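Local coordinates for CMP/dCMP-type deaminase domain-containing protein (Aspergillus oryzae RIB40, PDB 7DRY) that probably deaminates a pyrimidine intermediate of riboflavin biosynthesis, as a zinc-dependent Rib2 deaminase of the cytidine deaminase (CDA) fold, at residues V76-E88 with Q114-G126. Numbering follows the deposited sequence. Where two conformers were deposited one is given.
Sequences VPEDRVWEVLPSE and QRIIRTRQGDRKG
Trp82 is sandwiched between Gln121 and Glu83. Gln121 CB makes a CH-pi contact with the six-membered ring of Trp82, 3.7 Å from its centroid. The Gln121 amide stacks over the same face, its plane 24° from the ring, with NE2 above CD1. A hydrogen bond from Gln121 NE2 to a lone pair of Arg118 O (3.0 Å) helps hold the amide in place. Glu83 CG lies over the centre of the opposite face. On the buried side of the contact, Leu85 CD1 packs against Thr119 CG2 at 3.6 Å. A water links Trp82 O to Thr119 O. Arg124 bends at CG, runs past Trp82 O and lays a guanidinium face over Glu83 O. Arg124 NH1 donates a bent hydrogen bond to Leu85 O (2.6 Å). Lys125 N donates to Ser87 OG (2.9 Å) along a nearly straight path.

The ends of the contact are more polar and looser. One oxygen, Glu78 OE1, forms salt bridges to Arg115 NH2 (3.2 Å) and Arg118 NH1 (3.1 Å), its carboxylate twisted from both guanidinium planes. The Arg115 side chain lies about 7 Å from the zinc ion. Exposed Asp79 rests CB over the Arg118 guanidinium. At the far end, Lys125 NZ reaches Glu88 O and also bonds Arg91 O.

The contact joins the loop between helix 62-73 and strand 91-97 to the end of helix 112-117 and the turns leading into strand 127-132. Leu85 and Pro86 also touch Tyr70 of helix 62-73.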
loop_
_atom_site.group_PDB
_atom_site.type_symbol
_atom_site.label_atom_id
_atom_site.label_comp_id
_atom_site.label_asym_id
_atom_site.label_seq_id
_atom_site.Cartn_x
_atom_site.Cartn_y
_atom_site.Cartn_z
ATOM N N VAL A 76 -0.610 0.100 20.510
ATOM C CA VAL A 76 0.845 0.238 20.426
ATOM C C VAL A 76 1.190 1.411 19.520
ATOM O O VAL A 76 0.398 1.763 18.626
ATOM C CB VAL A 76 1.539 -1.049 19.940
ATOM C CG1 VAL A 76 1.324 -2.196 20.920
ATOM C CG2 VAL A 76 1.088 -1.425 18.529
ATOM N N PRO A 77 2.353 2.042 19.716
ATOM C CA PRO A 77 2.815 3.045 18.753
ATOM C C PRO A 77 2.952 2.425 17.370
ATOM O O PRO A 77 3.203 1.228 17.220
ATOM C CB PRO A 77 4.184 3.469 19.306
ATOM C CG PRO A 77 4.213 3.003 20.727
ATOM C CD PRO A 77 3.337 1.792 20.784
ATOM N N GLU A 78 2.776 3.254 16.341
ATOM C CA GLU A 78 2.776 2.719 14.983
ATOM C C GLU A 78 4.117 2.085 14.607
ATOM O O GLU A 78 4.148 1.101 13.854
ATOM C CB GLU A 78 2.362 3.798 13.981
ATOM C CG GLU A 78 3.201 5.061 14.039
ATOM C CD GLU A 78 4.432 4.977 13.157
ATOM O OE1 GLU A 78 4.387 4.245 12.144
ATOM O OE2 GLU A 78 5.444 5.640 13.477
ATOM N N ASP A 79 5.229 2.612 15.129
ATOM C CA ASP A 79 6.512 1.986 14.821
ATOM C C ASP A 79 6.669 0.611 15.461
ATOM O O ASP A 79 7.590 -0.123 15.086
ATOM C CB ASP A 79 7.717 2.919 15.082
ATOM C CG ASP A 79 7.930 3.257 16.561
ATOM O OD1 ASP A 79 7.259 2.687 17.442
ATOM O OD2 ASP A 79 8.809 4.107 16.838
ATOM N N ARG A 80 5.780 0.240 16.388
ATOM C CA ARG A 80 5.799 -1.067 17.035
ATOM C C ARG A 80 4.668 -1.974 16.553
ATOM O O ARG A 80 4.368 -2.983 17.202
ATOM C CB ARG A 80 5.750 -0.916 18.556
ATOM C CG ARG A 80 7.058 -0.433 19.179
ATOM C CD ARG A 80 6.915 -0.140 20.676
ATOM N NE ARG A 80 6.214 -1.211 21.376
ATOM C CZ ARG A 80 5.457 -1.035 22.454
ATOM N NH1 ARG A 80 5.300 0.178 22.972
ATOM N NH2 ARG A 80 4.853 -2.073 23.014
ATOM N N VAL A 81 4.034 -1.638 15.425
ATOM C CA VAL A 81 2.936 -2.463 14.929
ATOM C C VAL A 81 3.413 -3.869 14.594
ATOM O O VAL A 81 2.625 -4.820 14.643
ATOM C CB VAL A 81 2.233 -1.785 13.729
ATOM C CG1 VAL A 81 3.057 -1.908 12.457
ATOM C CG2 VAL A 81 0.821 -2.360 13.529
ATOM N N TRP A 82 4.702 -4.028 14.283
ATOM C CA TRP A 82 5.238 -5.359 14.030
ATOM C C TRP A 82 4.946 -6.318 15.176
ATOM O O TRP A 82 4.772 -7.520 14.951
ATOM C CB TRP A 82 6.745 -5.270 13.777
ATOM C CG TRP A 82 7.622 -5.003 14.997
ATOM C CD1 TRP A 82 8.074 -3.787 15.450
ATOM C CD2 TRP A 82 8.179 -5.986 15.879
ATOM N NE1 TRP A 82 8.869 -3.962 16.568
ATOM C CE2 TRP A 82 8.943 -5.302 16.849
ATOM C CE3 TRP A 82 8.098 -7.381 15.948
ATOM C CZ2 TRP A 82 9.617 -5.966 17.873
ATOM C CZ3 TRP A 82 8.767 -8.035 16.963
ATOM C CH2 TRP A 82 9.515 -7.329 17.910
ATOM N N GLU A 83 4.882 -5.812 16.414
ATOM C CA GLU A 83 4.712 -6.684 17.571
ATOM C C GLU A 83 3.320 -7.295 17.643
ATOM O O GLU A 83 3.135 -8.300 18.340
ATOM C CB GLU A 83 4.927 -5.895 18.864
ATOM C CG GLU A 83 6.288 -5.247 19.010
ATOM C CD GLU A 83 6.401 -4.417 20.283
ATOM O OE1 GLU A 83 5.435 -4.382 21.074
ATOM O OE2 GLU A 83 7.454 -3.779 20.473
ATOM N N VAL A 84 2.343 -6.709 16.957
ATOM C CA VAL A 84 0.943 -7.090 17.114
ATOM C C VAL A 84 0.303 -7.617 15.838
ATOM O O VAL A 84 -0.807 -8.168 15.910
ATOM C CB VAL A 84 0.086 -5.949 17.703
ATOM C CG1 VAL A 84 0.540 -5.618 19.125
ATOM C CG2 VAL A 84 0.146 -4.725 16.809
ATOM N N LEU A 85 0.930 -7.452 14.675
ATOM C CA LEU A 85 0.337 -7.989 13.459
ATOM C C LEU A 85 0.275 -9.515 13.542
ATOM O O LEU A 85 1.135 -10.152 14.169
ATOM C CB LEU A 85 1.162 -7.594 12.242
ATOM C CG LEU A 85 0.974 -6.142 11.809
ATOM C CD1 LEU A 85 2.078 -5.766 10.816
ATOM C CD2 LEU A 85 -0.416 -5.909 11.223
ATOM N N PRO A 86 -0.723 -10.128 12.904
ATOM C CA PRO A 86 -0.832 -11.594 12.945
ATOM C C PRO A 86 0.416 -12.266 12.397
ATOM O O PRO A 86 1.042 -11.784 11.449
ATOM C CB PRO A 86 -2.039 -11.883 12.045
ATOM C CG PRO A 86 -2.819 -10.634 12.029
ATOM C CD PRO A 86 -1.828 -9.511 12.150
ATOM N N SER A 87 0.752 -13.410 12.996
ATOM C CA SER A 87 1.899 -14.204 12.568
ATOM C C SER A 87 1.545 -15.657 12.887
ATOM O O SER A 87 1.926 -16.196 13.926
ATOM C CB SER A 87 3.174 -13.760 13.273
ATOM O OG SER A 87 4.311 -14.374 12.685
ATOM N N GLU A 88 0.876 -16.307 11.936
ATOM C CA GLU A 88 0.579 -17.727 11.991
ATOM C C GLU A 88 1.286 -18.416 10.831
ATOM O O GLU A 88 1.203 -17.938 9.692
ATOM C CB GLU A 88 -0.936 -17.950 11.882
ATOM C CG GLU A 88 -1.762 -16.951 12.683
ATOM C CD GLU A 88 -3.168 -16.786 12.140
ATOM O OE1 GLU A 88 -3.526 -15.653 11.738
ATOM O OE2 GLU A 88 -3.912 -17.791 12.108
ATOM N N GLN A 114 9.888 0.955 3.845
ATOM C CA GLN A 114 10.573 0.739 5.113
ATOM C C GLN A 114 9.588 0.389 6.224
ATOM O O GLN A 114 9.893 -0.449 7.082
ATOM C CB GLN A 114 11.404 1.973 5.462
ATOM C CG GLN A 114 12.666 2.158 4.592
ATOM C CD GLN A 114 12.414 2.930 3.296
ATOM O OE1 GLN A 114 11.325 2.885 2.729
ATOM N NE2 GLN A 114 13.435 3.642 2.822
ATOM N N ARG A 115 8.402 1.017 6.227
ATOM C CA ARG A 115 7.354 0.631 7.173
ATOM C C ARG A 115 6.936 -0.821 6.965
ATOM O O ARG A 115 6.658 -1.541 7.931
ATOM C CB ARG A 115 6.126 1.538 7.036
ATOM C CG ARG A 115 6.367 2.990 7.363
ATOM C CD ARG A 115 5.062 3.792 7.218
ATOM N NE ARG A 115 5.393 5.199 7.125
ATOM C CZ ARG A 115 5.615 5.991 8.169
ATOM N NH1 ARG A 115 5.964 7.253 7.973
ATOM N NH2 ARG A 115 5.460 5.531 9.401
ATOM N N ILE A 116 6.887 -1.264 5.706
ATOM C CA ILE A 116 6.518 -2.644 5.402
ATOM C C ILE A 116 7.622 -3.606 5.837
ATOM O O ILE A 116 7.361 -4.637 6.470
ATOM C CB ILE A 116 6.199 -2.775 3.903
ATOM C CG1 ILE A 116 4.895 -2.056 3.568
ATOM C CG2 ILE A 116 6.158 -4.247 3.479
ATOM C CD1 ILE A 116 4.755 -1.764 2.084
ATOM N N ILE A 117 8.877 -3.281 5.511
ATOM C CA ILE A 117 9.992 -4.167 5.835
ATOM C C ILE A 117 10.113 -4.369 7.339
ATOM O O ILE A 117 10.435 -5.468 7.810
ATOM C CB ILE A 117 11.299 -3.628 5.222
ATOM C CG1 ILE A 117 11.267 -3.794 3.702
ATOM C CG2 ILE A 117 12.523 -4.317 5.840
ATOM C CD1 ILE A 117 12.376 -3.047 3.001
ATOM N N ARG A 118 9.864 -3.324 8.121
ATOM C CA ARG A 118 10.054 -3.471 9.555
ATOM C C ARG A 118 8.946 -4.263 10.242
ATOM O O ARG A 118 9.064 -4.537 11.439
ATOM C CB ARG A 118 10.286 -2.118 10.223
ATOM C CG ARG A 118 9.070 -1.289 10.341
ATOM C CD ARG A 118 9.372 0.021 11.062
ATOM N NE ARG A 118 8.174 0.850 11.055
ATOM C CZ ARG A 118 8.127 2.124 11.421
ATOM N NH1 ARG A 118 6.969 2.767 11.360
ATOM N NH2 ARG A 118 9.224 2.751 11.844
ATOM N N THR A 119 7.894 -4.677 9.524
ATOM C CA THR A 119 6.953 -5.613 10.134
ATOM C C THR A 119 7.563 -6.991 10.340
ATOM O O THR A 119 7.035 -7.776 11.136
ATOM C CB THR A 119 5.653 -5.737 9.325
ATOM O OG1 THR A 119 5.920 -6.300 8.032
ATOM C CG2 THR A 119 4.992 -4.373 9.166
ATOM N N ARG A 120 8.667 -7.306 9.663
ATOM C CA ARG A 120 9.307 -8.608 9.825
ATOM C C ARG A 120 10.418 -8.437 10.857
ATOM O O ARG A 120 11.529 -8.011 10.542
ATOM C CB ARG A 120 9.832 -9.093 8.480
ATOM C CG ARG A 120 10.756 -10.290 8.509
ATOM C CD ARG A 120 10.919 -10.839 7.097
ATOM N NE ARG A 120 11.255 -12.257 7.063
ATOM C CZ ARG A 120 12.105 -12.800 6.196
ATOM N NH1 ARG A 120 12.694 -12.048 5.274
ATOM N NH2 ARG A 120 12.355 -14.102 6.239
ATOM N N GLN A 121 10.104 -8.751 12.113
ATOM C CA GLN A 121 11.066 -8.652 13.205
ATOM C C GLN A 121 10.782 -9.746 14.217
ATOM O O GLN A 121 9.642 -10.193 14.364
ATOM C CB GLN A 121 10.986 -7.307 13.938
ATOM C CG GLN A 121 11.489 -6.119 13.155
ATOM C CD GLN A 121 11.612 -4.883 14.017
ATOM O OE1 GLN A 121 12.363 -4.863 14.996
ATOM N NE2 GLN A 121 10.871 -3.848 13.669
ATOM N N GLY A 122 11.835 -10.169 14.918
ATOM C CA GLY A 122 11.668 -11.153 15.973
ATOM C C GLY A 122 11.033 -12.422 15.452
ATOM O O GLY A 122 11.418 -12.957 14.407
ATOM N N ASP A 123 10.028 -12.906 16.178
ATOM C CA ASP A 123 9.292 -14.105 15.802
ATOM C C ASP A 123 8.085 -13.806 14.920
ATOM O O ASP A 123 7.218 -14.674 14.755
ATOM C CB ASP A 123 8.849 -14.862 17.055
ATOM C CG ASP A 123 7.977 -14.020 17.967
ATOM O OD1 ASP A 123 8.013 -12.775 17.848
ATOM O OD2 ASP A 123 7.253 -14.602 18.801
ATOM N N ARG A 124 8.006 -12.608 14.349
ATOM C CA ARG A 124 6.848 -12.178 13.580
ATOM C C ARG A 124 7.185 -12.175 12.095
ATOM O O ARG A 124 8.166 -11.550 11.677
ATOM C CB ARG A 124 6.408 -10.779 14.013
ATOM C CG ARG A 124 5.935 -10.692 15.462
ATOM C CD ARG A 124 4.433 -10.927 15.564
ATOM N NE ARG A 124 4.015 -11.187 16.937
ATOM C CZ ARG A 124 2.754 -11.365 17.314
ATOM N NH1 ARG A 124 1.778 -11.314 16.416
ATOM N NH2 ARG A 124 2.467 -11.600 18.589
ATOM N N LYS A 125 6.356 -12.856 11.300
ATOM C CA LYS A 125 6.629 -12.988 9.871
ATOM C C LYS A 125 6.532 -11.660 9.130
ATOM O O LYS A 125 7.250 -11.446 8.146
ATOM C CB LYS A 125 5.649 -13.981 9.248
ATOM C CG LYS A 125 5.773 -15.357 9.820
ATOM C CD LYS A 125 5.275 -16.402 8.852
ATOM C CE LYS A 125 3.773 -16.467 8.844
ATOM N NZ LYS A 125 3.300 -17.538 7.916
ATOM N N GLY A 126 5.630 -10.781 9.546
ATOM C CA GLY A 126 5.433 -9.541 8.826
ATOM C C GLY A 126 4.723 -9.742 7.489
ATOM O O GLY A 126 4.184 -10.802 7.171
HETATM O O HOH W 1 4.287 1.258 10.978
HETATM O O HOH W 2 10.104 -0.832 14.908
HETATM O O HOH W 3 4.646 -8.226 12.246
HETATM O O HOH W 4 3.639 -10.745 11.517
HETATM O O HOH W 5 5.542 -16.895 13.341
#